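Local coordinates for suppressor protein MPT5 (Saccharomyces cerevisiae, PDB 5BZ1) that binds recognition elements in the 3'-UTRs of target mRNAs through its Pumilio homology domain and regulates gene expression post-transcriptionally, at residues N63-V66 with Q67-D71. Residues are numbered along the deposited sequence; the frame is centred on the assembly and turned at random.
Sequences NYLV and QKLCD. With nucleotides of chain B.
Asn63 and Gln67, one turn apart on helix 62-69 of Pumilio repeat 2, illustrate how a PUF repeat reads a base: the pair grips the Watson-Crick edge of U9 of chain B, while Tyr64, the next residue after Asn63, puts its ring between U9 and A10 of chain B. Three hydrogen bonds carry the recognition. Asn63 OD1 accepts from U9 N3 at 2.7 Å, and its ND2, also bonded to the backbone O of Asp59, donates to U9 O2. Gln67 NE2 donates to U9 O4 at 2.8 Å. The two side chains run side by side with amide planes only 26° apart, consistent with both amides addressing one edge of a flat base. Beyond CG the Gln67 chain is extended (chi2 -178°), which carries its amide out to O4.

Stacking supplies the second element. The Tyr64 ring is sandwiched between successive bases, with C5 of A10 of chain B over the centre of one face and N3 of U9 of chain B, offset toward the rim, over the opposite face.

Beneath the RNA-binding surface, ordinary i to i+4 helical bonds hold the backbone, among them Leu69 N to Leu65 O at 2.8 Å. Leu65 CG meets Leu69 CD2 at 4.3 Å, and both leucines pack against helices 22-32 and 38-49. Lys68 reaches away to a salt bridge with Glu33. Besides its bond to the base, Gln67 NE2 makes a weak hydrogen bond, 3.3 Å, to the backbone O of Asn63.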
ATOM      1  N   ASN A  63      -7.969 -28.421   4.004  1.00 25.11           N
ATOM      2  CA  ASN A  63      -7.023 -27.319   3.830  1.00 24.66           C
ATOM      3  C   ASN A  63      -5.873 -27.387   4.834  1.00 27.15           C
ATOM      4  O   ASN A  63      -4.749 -26.984   4.528  1.00 31.49           O
ATOM      5  CB  ASN A  63      -7.732 -25.957   3.882  1.00 25.16           C
ATOM      6  CG  ASN A  63      -7.926 -25.439   5.305  1.00 26.64           C
ATOM      7  OD1 ASN A  63      -7.039 -24.795   5.877  1.00 27.57           O
ATOM      8  ND2 ASN A  63      -9.099 -25.699   5.871  1.00 27.93           N
ATOM      9  N   TYR A  64      -6.153 -27.908   6.027  1.00 28.83           N
ATOM     10  CA  TYR A  64      -5.115 -28.103   7.032  1.00 32.60           C
ATOM     11  C   TYR A  64      -4.118 -29.184   6.602  1.00 33.10           C
ATOM     12  O   TYR A  64      -2.914 -29.059   6.841  1.00 28.75           O
ATOM     13  CB  TYR A  64      -5.733 -28.453   8.392  1.00 35.25           C
ATOM     14  CG  TYR A  64      -6.403 -27.286   9.089  1.00 34.80           C
ATOM     15  CD1 TYR A  64      -5.650 -26.293   9.703  1.00 39.08           C
ATOM     16  CD2 TYR A  64      -7.787 -27.185   9.145  1.00 37.64           C
ATOM     17  CE1 TYR A  64      -6.257 -25.226  10.345  1.00 39.20           C
ATOM     18  CE2 TYR A  64      -8.404 -26.120   9.784  1.00 38.04           C
ATOM     19  CZ  TYR A  64      -7.635 -25.147  10.383  1.00 38.66           C
ATOM     20  OH  TYR A  64      -8.242 -24.089  11.020  1.00 41.34           O
ATOM     21  N   LEU A  65      -4.619 -30.248   5.977  1.00 33.43           N
ATOM     22  CA  LEU A  65      -3.745 -31.317   5.495  1.00 36.11           C
ATOM     23  C   LEU A  65      -2.849 -30.826   4.360  1.00 34.66           C
ATOM     24  O   LEU A  65      -1.640 -31.073   4.363  1.00 34.21           O
ATOM     25  CB  LEU A  65      -4.549 -32.537   5.036  1.00 31.33           C
ATOM     26  CG  LEU A  65      -3.680 -33.687   4.524  1.00 33.98           C
ATOM     27  CD1 LEU A  65      -2.733 -34.152   5.613  1.00 33.98           C
ATOM     28  CD2 LEU A  65      -4.515 -34.853   4.021  1.00 34.02           C
ATOM     29  N   VAL A  66      -3.446 -30.129   3.396  1.00 30.01           N
ATOM     30  CA  VAL A  66      -2.698 -29.584   2.264  1.00 32.60           C
ATOM     31  C   VAL A  66      -1.556 -28.680   2.739  1.00 32.89           C
ATOM     32  O   VAL A  66      -0.424 -28.789   2.257  1.00 33.61           O
ATOM     33  CB  VAL A  66      -3.618 -28.809   1.298  1.00 32.65           C
ATOM     34  CG1 VAL A  66      -2.803 -28.096   0.238  1.00 33.64           C
ATOM     35  CG2 VAL A  66      -4.624 -29.750   0.645  1.00 30.17           C
ATOM     36  N   GLN A  67      -1.855 -27.802   3.691  1.00 28.77           N
ATOM     37  CA  GLN A  67      -0.844 -26.910   4.251  1.00 28.54           C
ATOM     38  C   GLN A  67       0.281 -27.676   4.943  1.00 30.60           C
ATOM     39  O   GLN A  67       1.452 -27.347   4.771  1.00 31.61           O
ATOM     40  CB  GLN A  67      -1.480 -25.922   5.231  1.00 27.10           C
ATOM     41  CG  GLN A  67      -2.345 -24.848   4.584  1.00 33.35           C
ATOM     42  CD  GLN A  67      -2.906 -23.876   5.599  1.00 32.32           C
ATOM     43  OE1 GLN A  67      -2.187 -23.031   6.130  1.00 37.15           O
ATOM     44  NE2 GLN A  67      -4.197 -24.000   5.884  1.00 33.87           N
ATOM     45  N   LYS A  68      -0.073 -28.691   5.728  1.00 33.85           N
ATOM     46  CA  LYS A  68       0.931 -29.501   6.410  1.00 35.43           C
ATOM     47  C   LYS A  68       1.807 -30.201   5.379  1.00 33.91           C
ATOM     48  O   LYS A  68       3.034 -30.220   5.493  1.00 34.46           O
ATOM     49  CB  LYS A  68       0.272 -30.542   7.318  1.00 36.90           C
ATOM     50  CG  LYS A  68       1.179 -31.022   8.443  1.00 36.79           C
ATOM     51  CD  LYS A  68       1.560 -29.846   9.335  1.00 45.18           C
ATOM     52  CE  LYS A  68       2.625 -30.227  10.336  1.00 54.73           C
ATOM     53  NZ  LYS A  68       2.673 -29.250  11.456  1.00 60.86           N
ATOM     54  N   LEU A  69       1.155 -30.761   4.366  1.00 29.79           N
ATOM     55  CA  LEU A  69       1.823 -31.463   3.280  1.00 29.45           C
ATOM     56  C   LEU A  69       2.894 -30.591   2.616  1.00 34.46           C
ATOM     57  O   LEU A  69       3.945 -31.092   2.213  1.00 37.76           O
ATOM     58  CB  LEU A  69       0.777 -31.908   2.258  1.00 31.63           C
ATOM     59  CG  LEU A  69       0.789 -33.332   1.707  1.00 37.22           C
ATOM     60  CD1 LEU A  69       1.485 -34.298   2.651  1.00 33.77           C
ATOM     61  CD2 LEU A  69      -0.641 -33.784   1.440  1.00 32.37           C
ATOM     62  N   CYS A  70       2.633 -29.285   2.523  1.00 27.32           N
ATOM     63  CA  CYS A  70       3.590 -28.343   1.939  1.00 32.18           C
ATOM     64  C   CYS A  70       4.950 -28.338   2.639  1.00 36.06           C
ATOM     65  O   CYS A  70       5.957 -27.945   2.047  1.00 39.44           O
ATOM     66  CB  CYS A  70       3.017 -26.922   1.929  1.00 24.94           C
ATOM     67  SG  CYS A  70       1.741 -26.657   0.682  1.00 35.87           S
ATOM     68  N   ASP A  71       4.980 -28.777   3.893  1.00 33.72           N
ATOM     69  CA  ASP A  71       6.224 -28.823   4.654  1.00 35.29           C
ATOM     70  C   ASP A  71       7.027 -30.101   4.387  1.00 37.27           C
ATOM     71  O   ASP A  71       8.163 -30.224   4.840  1.00 39.69           O
ATOM     72  CB  ASP A  71       5.942 -28.689   6.154  1.00 39.48           C
ATOM     73  CG  ASP A  71       5.528 -27.283   6.552  1.00 45.51           C
ATOM     74  OD1 ASP A  71       5.937 -26.324   5.866  1.00 42.45           O
ATOM     75  OD2 ASP A  71       4.801 -27.141   7.561  1.00 47.60           O
TER
ATOM     76  P     U B   9      -7.954 -18.351  12.611  1.00 61.14           P
ATOM     77  OP1   U B   9      -6.636 -19.040  12.644  1.00 69.65           O
ATOM     78  OP2   U B   9      -8.143 -17.170  11.734  1.00 58.64           O
ATOM     79  O5'   U B   9      -9.056 -19.436  12.230  1.00 65.09           O
ATOM     80  C5'   U B   9     -10.414 -19.080  12.007  1.00 56.86           C
ATOM     81  C4'   U B   9     -11.107 -20.137  11.190  1.00 51.68           C
ATOM     82  O4'   U B   9     -10.521 -20.173   9.866  1.00 50.31           O
ATOM     83  C3'   U B   9     -10.953 -21.555  11.716  1.00 53.40           C
ATOM     84  O3'   U B   9     -11.918 -21.863  12.707  1.00 57.44           O
ATOM     85  C2'   U B   9     -11.070 -22.410  10.457  1.00 57.88           C
ATOM     86  O2'   U B   9     -12.431 -22.643  10.121  1.00 63.95           O
ATOM     87  C1'   U B   9     -10.451 -21.499   9.396  1.00 49.27           C
ATOM     88  N1    U B   9      -9.033 -21.819   9.102  1.00 45.69           N
ATOM     89  C2    U B   9      -8.768 -22.856   8.220  1.00 42.32           C
ATOM     90  O2    U B   9      -9.646 -23.525   7.702  1.00 45.77           O
ATOM     91  N3    U B   9      -7.436 -23.094   7.973  1.00 43.90           N
ATOM     92  C4    U B   9      -6.366 -22.405   8.505  1.00 45.20           C
ATOM     93  O4    U B   9      -5.222 -22.740   8.189  1.00 41.95           O
ATOM     94  C5    U B   9      -6.721 -21.341   9.400  1.00 45.89           C
ATOM     95  C6    U B   9      -8.009 -21.081   9.658  1.00 47.29           C
ATOM     96  P     A B  10     -11.490 -22.597  14.070  1.00 60.88           P
ATOM     97  OP1   A B  10     -12.609 -22.470  15.037  1.00 67.00           O
ATOM     98  OP2   A B  10     -10.135 -22.122  14.446  1.00 65.94           O
ATOM     99  O5'   A B  10     -11.396 -24.131  13.657  1.00 60.14           O
ATOM    100  C5'   A B  10     -12.412 -24.731  12.860  1.00 61.37           C
ATOM    101  C4'   A B  10     -12.421 -26.233  12.991  1.00 68.02           C
ATOM    102  O4'   A B  10     -11.190 -26.775  12.433  1.00 70.04           O
ATOM    103  C3'   A B  10     -12.513 -26.764  14.421  1.00 74.08           C
ATOM    104  O3'   A B  10     -13.287 -27.964  14.426  1.00 78.96           O
ATOM    105  C2'   A B  10     -11.061 -27.100  14.748  1.00 77.89           C
ATOM    106  O2'   A B  10     -10.893 -28.072  15.760  1.00 85.09           O
ATOM    107  C1'   A B  10     -10.558 -27.595  13.397  1.00 74.32           C
ATOM    108  N9    A B  10      -9.103 -27.516  13.218  1.00 67.94           N
ATOM    109  C8    A B  10      -8.232 -26.543  13.641  1.00 63.74           C
ATOM    110  N7    A B  10      -6.985 -26.784  13.320  1.00 63.46           N
ATOM    111  C5    A B  10      -7.030 -27.996  12.641  1.00 60.74           C
ATOM    112  C6    A B  10      -6.037 -28.799  12.041  1.00 57.04           C
ATOM    113  N6    A B  10      -4.738 -28.490  12.020  1.00 60.89           N
ATOM    114  N1    A B  10      -6.434 -29.950  11.449  1.00 52.59           N
ATOM    115  C2    A B  10      -7.734 -30.269  11.462  1.00 57.22           C
ATOM    116  N3    A B  10      -8.756 -29.598  11.992  1.00 61.15           N
ATOM    117  C4    A B  10      -8.333 -28.459  12.573  1.00 62.91           C
TER